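Local structure of Serine/threonine-protein acetyltransferase HopZ1a (Pseudomonas syringae pv. syringae, 5KLP) at residues K31-H36 and V336-Q341; Q46-R51 and F328-I333. The protein transfers acetyl groups from acetyl-CoA to serine, threonine and lysine residues of proteins, with inositol hexakisphosphate as cofactor, and so impairs plant microtubules and immunity. The protein carries 10 engineered substitutions. One frame throughout, in Å; residues are numbered along the deposited sequence.

Both contacts are made by helix 324-340, the last helix of the chain, where it packs on the N-terminal helices. Contact 2 joins its middle (328-333) to helix 40-53; contact 1 joins its C-terminal end (336-341) to the end of helix 21-36. Along the chain the order is 31-36, 46-51, 328-333, 336-341, so the partners of contact 2 both fall between those of contact 1. Their centres lie about 12 Å apart, and Val34 packs on Leu49 between them. The two ends of the chain thus meet in one helical bundle, and Lys26, Gln331 and Arg335 on its helices belong to the inositol hexakisphosphate site.

Contact 1: K31-H36 and V336-Q341; sequences KPYVRH and VLAAAQ. Engineered in segment 336-341: Ala339 (natural residue Glu), Ala340 (natural residue Glu).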
loop_
_atom_site.group_PDB
_atom_site.type_symbol
_atom_site.label_atom_id
_atom_site.label_comp_id
_atom_site.label_asym_id
_atom_site.label_seq_id
_atom_site.Cartn_x
_atom_site.Cartn_y
_atom_site.Cartn_z
ATOM N N LYS A 31 1.615 13.312 -20.680
ATOM C CA LYS A 31 2.015 13.099 -22.064
ATOM C C LYS A 31 3.230 13.906 -22.567
ATOM O O LYS A 31 4.144 13.317 -23.145
ATOM C CB LYS A 31 0.813 13.363 -22.972
ATOM C CG LYS A 31 0.966 12.819 -24.369
ATOM C CD LYS A 31 -0.391 12.524 -24.967
ATOM C CE LYS A 31 -1.199 11.645 -24.039
ATOM N NZ LYS A 31 -2.582 11.456 -24.561
ATOM N N PRO A 32 3.258 15.237 -22.354
ATOM C CA PRO A 32 4.431 15.971 -22.857
ATOM C C PRO A 32 5.736 15.537 -22.189
ATOM O O PRO A 32 6.779 15.550 -22.838
ATOM C CB PRO A 32 4.105 17.440 -22.537
ATOM C CG PRO A 32 3.115 17.381 -21.455
ATOM C CD PRO A 32 2.303 16.143 -21.693
ATOM N N TYR A 33 5.683 15.170 -20.912
ATOM C CA TYR A 33 6.893 14.710 -20.239
ATOM C C TYR A 33 7.396 13.427 -20.873
ATOM O O TYR A 33 8.600 13.260 -21.087
ATOM C CB TYR A 33 6.651 14.468 -18.753
ATOM C CG TYR A 33 6.347 15.701 -17.934
ATOM C CD1 TYR A 33 7.373 16.542 -17.498
ATOM C CD2 TYR A 33 5.043 16.011 -17.566
ATOM C CE1 TYR A 33 7.103 17.658 -16.731
ATOM C CE2 TYR A 33 4.764 17.128 -16.798
ATOM C CZ TYR A 33 5.796 17.946 -16.386
ATOM O OH TYR A 33 5.518 19.057 -15.625
ATOM N N VAL A 34 6.466 12.530 -21.191
ATOM C CA VAL A 34 6.819 11.266 -21.816
ATOM C C VAL A 34 7.409 11.531 -23.203
ATOM O O VAL A 34 8.361 10.874 -23.623
ATOM C CB VAL A 34 5.601 10.325 -21.921
ATOM C CG1 VAL A 34 5.922 9.114 -22.778
ATOM C CG2 VAL A 34 5.144 9.888 -20.537
ATOM N N ARG A 35 6.862 12.522 -23.898
ATOM C CA ARG A 35 7.359 12.860 -25.216
ATOM C C ARG A 35 8.795 13.367 -25.156
ATOM O O ARG A 35 9.604 13.024 -26.000
ATOM C CB ARG A 35 6.469 13.920 -25.866
ATOM C CG ARG A 35 5.537 13.389 -26.932
ATOM C CD ARG A 35 4.844 14.527 -27.684
ATOM N NE ARG A 35 3.636 14.967 -26.990
ATOM C CZ ARG A 35 3.482 16.164 -26.435
ATOM N NH1 ARG A 35 4.457 17.060 -26.507
ATOM N NH2 ARG A 35 2.344 16.468 -25.824
ATOM N N HIS A 36 9.137 14.096 -24.102
ATOM C CA HIS A 36 10.484 14.638 -23.990
ATOM C C HIS A 36 11.446 13.662 -23.316
ATOM O O HIS A 36 12.656 13.862 -23.344
ATOM C CB HIS A 36 10.475 15.955 -23.203
ATOM C CG HIS A 36 9.842 17.095 -23.935
ATOM N ND1 HIS A 36 8.741 17.767 -23.451
ATOM C CD2 HIS A 36 10.119 17.647 -25.142
ATOM C CE1 HIS A 36 8.389 18.707 -24.311
ATOM N NE2 HIS A 36 9.207 18.653 -25.346
ATOM N N VAL A 336 8.549 12.052 -11.372
ATOM C CA VAL A 336 9.915 11.649 -11.705
ATOM C C VAL A 336 10.448 12.441 -12.901
ATOM O O VAL A 336 11.543 13.015 -12.839
ATOM C CB VAL A 336 10.002 10.156 -12.006
ATOM C CG1 VAL A 336 11.395 9.814 -12.516
ATOM C CG2 VAL A 336 9.694 9.365 -10.749
ATOM N N LEU A 337 9.657 12.513 -13.970
ATOM C CA LEU A 337 10.112 13.168 -15.196
ATOM C C LEU A 337 10.257 14.669 -14.987
ATOM O O LEU A 337 11.104 15.318 -15.621
ATOM C CB LEU A 337 9.165 12.871 -16.363
ATOM C CG LEU A 337 9.212 11.420 -16.847
ATOM C CD1 LEU A 337 8.235 11.194 -17.999
ATOM C CD2 LEU A 337 10.641 11.030 -17.252
ATOM N N ALA A 338 9.438 15.221 -14.099
ATOM C CA ALA A 338 9.496 16.653 -13.805
ATOM C C ALA A 338 10.866 17.017 -13.219
ATOM O O ALA A 338 11.437 18.069 -13.535
ATOM C CB ALA A 338 8.384 17.050 -12.860
ATOM N N ALA A 339 11.393 16.158 -12.356
ATOM C CA ALA A 339 12.739 16.382 -11.834
ATOM C C ALA A 339 13.779 16.278 -12.955
ATOM O O ALA A 339 14.743 17.043 -13.002
ATOM C CB ALA A 339 13.054 15.388 -10.726
ATOM N N ALA A 340 13.582 15.324 -13.860
ATOM C CA ALA A 340 14.554 15.100 -14.925
ATOM C C ALA A 340 14.495 16.200 -15.988
ATOM O O ALA A 340 15.469 16.425 -16.723
ATOM C CB ALA A 340 14.325 13.726 -15.564
ATOM N N GLN A 341 13.361 16.894 -16.060
ATOM C CA GLN A 341 13.139 17.882 -17.118
ATOM C C GLN A 341 12.998 19.311 -16.619
ATOM O O GLN A 341 12.515 20.172 -17.355
ATOM C CB GLN A 341 11.934 17.495 -17.972
ATOM C CG GLN A 341 12.101 16.118 -18.588
ATOM C CD GLN A 341 10.909 15.663 -19.400
ATOM O OE1 GLN A 341 9.967 16.426 -19.638
ATOM N NE2 GLN A 341 10.926 14.395 -19.801
#
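Two helix ends meet here at the surface of the helical bundle formed by the chain termini: Tyr33, near the end of helix 21-36, lies against Leu337, Ala338 and Gln341, where helix 324-340 runs out. The axes of the two short segments approach to 9.9 Å and cross at 54°. Tyr33 carries most of the apolar part. Its CB rests on Leu337 CD1 at 3.7 Å, while further out along the ring CE1 comes to 3.9 Å from Ala338 CA. With CG beside the backbone N and anti to the carbonyl carbon (chi1 -67°), the ring swings across the neighbouring helix to Ala338. Leu337 CD1 also reaches Val34 CG2 at 4.2 Å, and Leu337 packs on Ile41 of helix 40-53 as well.

The polar part is a single side-chain-to-backbone bond. Gln341, the first residue to leave helical geometry, sends an extended side chain back across the gap, and its NE2 donates to Tyr33 O at 2.9 Å. The bond is nearly straight, and the acceptor lies close to the plane of the amide. That fixes the amide's rotation and places OE1 3.4 Å from Tyr33 CD1, with amide and ring planes 36° apart. OE1 also lies 3.6 Å from CB of the exposed His36. A side-chain amide just past one helix, bonded to a carbonyl in the last turn of another, joins the C-terminal ends of the first and last modelled helices of this acetyltransferase.

Contact 2: Q46-R51 and F328-I333; sequences QAALDR and FRLQEI. With IHP (inositol hexakisphosphate), chain D.
Ala48 of helix 40-53 sits against Leu330, Ile333 and Arg329 of helix 324-340 in a buried, roughly antiparallel helix pair, the segment axes 9.7 Å apart at 154°. The apolar contacts centre on the small Ala48: its CB meets Ile333 CD1 at 3.6 Å, and Leu330 CD2 packs beside the same methyl. Leu330 reaches it because CG lies anti to the carbonyl carbon (chi1 -58°), which brings the branch end toward helix 40-53, where CD2 also touches Leu49 CD2. Helix 21-36 covers Leu330 through Ile27 and Leu30.

Among the charged groups, Arg51 and Arg329 cross at about a right angle, their guanidinium planes 86° apart, and Arg329 NH2 stands 3.0 Å from Arg51 NE at the edge of the Arg51 guanidinium. Both are donors, so they do not bond to each other. Asp326 OD1 makes salt bridges to both of these nitrogens, and Asp188, next to the catalytic Cys189, pairs with Arg329 NH1 and Arg51 NH2; these carboxylates probably offset the like charges.

On the ligand side, Gln331 points away from helix 40-53, and its NE2 donates both to Glu332 OE2 at 2.9 Å and to the phosphate oxygen O42 of inositol hexakisphosphate at 3.0 Å. Glu332 thereby helps to orient the amide that holds the cofactor.

A water bridges the two helices: it donates to Ala48 O and accepts from Arg329 NE at 2.8 Å, lying in the guanidinium plane at its edge.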
loop_
_atom_site.group_PDB
_atom_site.type_symbol
_atom_site.label_atom_id
_atom_site.label_comp_id
_atom_site.label_asym_id
_atom_site.label_seq_id
_atom_site.Cartn_x
_atom_site.Cartn_y
_atom_site.Cartn_z
ATOM N N GLN A 46 4.945 5.437 -21.372
ATOM C CA GLN A 46 4.030 5.155 -22.469
ATOM C C GLN A 46 3.121 3.985 -22.127
ATOM O O GLN A 46 1.925 4.017 -22.425
ATOM C CB GLN A 46 4.801 4.874 -23.761
ATOM C CG GLN A 46 3.920 4.769 -24.992
ATOM C CD GLN A 46 3.022 5.979 -25.169
ATOM O OE1 GLN A 46 3.497 7.106 -25.322
ATOM N NE2 GLN A 46 1.715 5.749 -25.148
ATOM N N ALA A 47 3.688 2.960 -21.490
ATOM C CA ALA A 47 2.907 1.801 -21.060
ATOM C C ALA A 47 1.823 2.223 -20.072
ATOM O O ALA A 47 0.677 1.776 -20.160
ATOM C CB ALA A 47 3.809 0.751 -20.429
ATOM N N ALA A 48 2.198 3.074 -19.121
ATOM C CA ALA A 48 1.253 3.555 -18.113
ATOM C C ALA A 48 0.159 4.398 -18.756
ATOM O O ALA A 48 -0.999 4.342 -18.346
ATOM C CB ALA A 48 1.967 4.351 -17.047
ATOM N N LEU A 49 0.545 5.186 -19.760
ATOM C CA LEU A 49 -0.405 6.005 -20.504
ATOM C C LEU A 49 -1.387 5.118 -21.250
ATOM O O LEU A 49 -2.595 5.332 -21.186
ATOM C CB LEU A 49 0.322 6.938 -21.480
ATOM C CG LEU A 49 0.999 8.164 -20.857
ATOM C CD1 LEU A 49 1.890 8.856 -21.877
ATOM C CD2 LEU A 49 -0.048 9.132 -20.339
ATOM N N ASP A 50 -0.853 4.111 -21.936
ATOM C CA ASP A 50 -1.667 3.148 -22.655
ATOM C C ASP A 50 -2.648 2.457 -21.717
ATOM O O ASP A 50 -3.818 2.282 -22.053
ATOM C CB ASP A 50 -0.789 2.095 -23.344
ATOM C CG ASP A 50 0.063 2.675 -24.460
ATOM O OD1 ASP A 50 -0.228 3.800 -24.918
ATOM O OD2 ASP A 50 1.020 1.997 -24.885
ATOM N N ARG A 51 -2.174 2.072 -20.536
ATOM C CA ARG A 51 -3.033 1.403 -19.556
ATOM C C ARG A 51 -4.173 2.291 -19.091
ATOM O O ARG A 51 -5.319 1.851 -19.001
ATOM C CB ARG A 51 -2.215 0.942 -18.348
ATOM C CG ARG A 51 -3.036 0.263 -17.249
ATOM C CD ARG A 51 -2.105 -0.288 -16.187
ATOM N NE ARG A 51 -2.784 -0.980 -15.091
ATOM C CZ ARG A 51 -3.152 -2.258 -15.119
ATOM N NH1 ARG A 51 -2.932 -2.998 -16.198
ATOM N NH2 ARG A 51 -3.749 -2.794 -14.065
ATOM N N PHE A 328 -2.830 7.426 -10.224
ATOM C CA PHE A 328 -1.724 7.636 -9.299
ATOM C C PHE A 328 -0.380 7.307 -9.980
ATOM O O PHE A 328 0.605 8.014 -9.791
ATOM C CB PHE A 328 -1.914 6.799 -8.022
ATOM C CG PHE A 328 -0.746 6.880 -7.071
ATOM C CD1 PHE A 328 -0.482 8.049 -6.370
ATOM C CD2 PHE A 328 0.116 5.806 -6.922
ATOM C CE1 PHE A 328 0.612 8.137 -5.513
ATOM C CE2 PHE A 328 1.210 5.886 -6.080
ATOM C CZ PHE A 328 1.460 7.055 -5.371
ATOM N N ARG A 329 -0.349 6.247 -10.784
ATOM C CA ARG A 329 0.886 5.878 -11.479
ATOM C C ARG A 329 1.332 6.990 -12.431
ATOM O O ARG A 329 2.511 7.305 -12.485
ATOM C CB ARG A 329 0.732 4.558 -12.237
ATOM C CG ARG A 329 2.013 4.099 -12.963
ATOM C CD ARG A 329 1.884 2.623 -13.381
ATOM N NE ARG A 329 0.488 2.354 -13.661
ATOM C CZ ARG A 329 -0.227 1.355 -13.163
ATOM N NH1 ARG A 329 0.302 0.438 -12.361
ATOM N NH2 ARG A 329 -1.493 1.278 -13.499
ATOM N N LEU A 330 0.388 7.568 -13.173
ATOM C CA LEU A 330 0.674 8.686 -14.065
ATOM C C LEU A 330 1.251 9.868 -13.277
ATOM O O LEU A 330 2.184 10.538 -13.718
ATOM C CB LEU A 330 -0.599 9.109 -14.804
ATOM C CG LEU A 330 -1.266 8.002 -15.641
ATOM C CD1 LEU A 330 -2.496 8.532 -16.360
ATOM C CD2 LEU A 330 -0.290 7.399 -16.648
ATOM N N GLN A 331 0.673 10.124 -12.110
ATOM C CA GLN A 331 1.140 11.186 -11.228
ATOM C C GLN A 331 2.587 10.968 -10.792
ATOM O O GLN A 331 3.394 11.908 -10.782
ATOM C CB GLN A 331 0.234 11.279 -10.001
ATOM C CG GLN A 331 0.812 12.086 -8.870
ATOM C CD GLN A 331 -0.044 11.997 -7.617
ATOM O OE1 GLN A 331 -1.110 12.611 -7.532
ATOM N NE2 GLN A 331 0.400 11.187 -6.654
ATOM N N GLU A 332 2.917 9.726 -10.441
ATOM C CA GLU A 332 4.262 9.411 -9.968
ATOM C C GLU A 332 5.312 9.534 -11.078
ATOM O O GLU A 332 6.400 10.049 -10.854
ATOM C CB GLU A 332 4.290 8.016 -9.369
ATOM C CG GLU A 332 3.434 7.929 -8.123
ATOM C CD GLU A 332 3.763 9.045 -7.153
ATOM O OE1 GLU A 332 4.800 8.921 -6.459
ATOM O OE2 GLU A 332 3.002 10.044 -7.095
ATOM N N ILE A 333 4.975 9.056 -12.267
ATOM C CA ILE A 333 5.896 9.139 -13.405
ATOM C C ILE A 333 6.141 10.599 -13.756
ATOM O O ILE A 333 7.291 11.025 -13.957
ATOM C CB ILE A 333 5.340 8.366 -14.604
ATOM C CG1 ILE A 333 5.213 6.885 -14.235
ATOM C CG2 ILE A 333 6.222 8.553 -15.838
ATOM C CD1 ILE A 333 4.569 6.043 -15.294
HETATM C C1 IHP D . -1.248 15.217 -4.495
HETATM C C2 IHP D . -1.695 13.690 -4.389
HETATM C C3 IHP D . -2.997 13.132 -5.083
HETATM C C4 IHP D . -3.880 14.254 -5.803
HETATM C C5 IHP D . -3.689 15.698 -5.378
HETATM C C6 IHP D . -2.196 15.959 -5.519
HETATM O O11 IHP D . -1.156 15.801 -3.328
HETATM P P1 IHP D . 0.153 16.559 -2.566
HETATM O O21 IHP D . 0.143 16.234 -1.074
HETATM O O31 IHP D . 0.036 18.079 -2.728
HETATM O O41 IHP D . 1.517 16.161 -3.102
HETATM O O12 IHP D . -1.576 13.181 -3.116
HETATM P P2 IHP D . -0.460 11.942 -2.886
HETATM O O22 IHP D . 0.951 12.438 -3.266
HETATM O O32 IHP D . -0.414 11.384 -1.459
HETATM O O42 IHP D . -0.777 10.803 -3.885
HETATM O O13 IHP D . -3.656 12.544 -4.165
HETATM P P3 IHP D . -4.187 10.973 -3.867
HETATM O O23 IHP D . -3.145 9.859 -3.756
HETATM O O33 IHP D . -4.710 11.312 -2.473
HETATM O O43 IHP D . -5.314 10.510 -4.786
HETATM O O14 IHP D . -5.185 13.950 -5.784
HETATM P P4 IHP D . -5.950 13.257 -7.034
HETATM O O24 IHP D . -5.677 11.753 -7.098
HETATM O O34 IHP D . -7.472 13.502 -6.988
HETATM O O44 IHP D . -5.461 13.855 -8.366
HETATM O O15 IHP D . -4.261 16.064 -4.219
HETATM P P5 IHP D . -5.572 17.151 -4.119
HETATM O O25 IHP D . -6.190 17.384 -5.503
HETATM O O35 IHP D . -6.688 16.586 -3.198
HETATM O O45 IHP D . -5.156 18.518 -3.567
HETATM O O16 IHP D . -1.947 17.267 -5.525
HETATM P P6 IHP D . -0.778 17.994 -6.407
HETATM O O26 IHP D . -0.636 17.310 -7.766
HETATM O O36 IHP D . -1.092 19.484 -6.633
HETATM O O46 IHP D . 0.571 17.926 -5.683
HETATM O O HOH W 1 -1.196 3.812 -15.432
#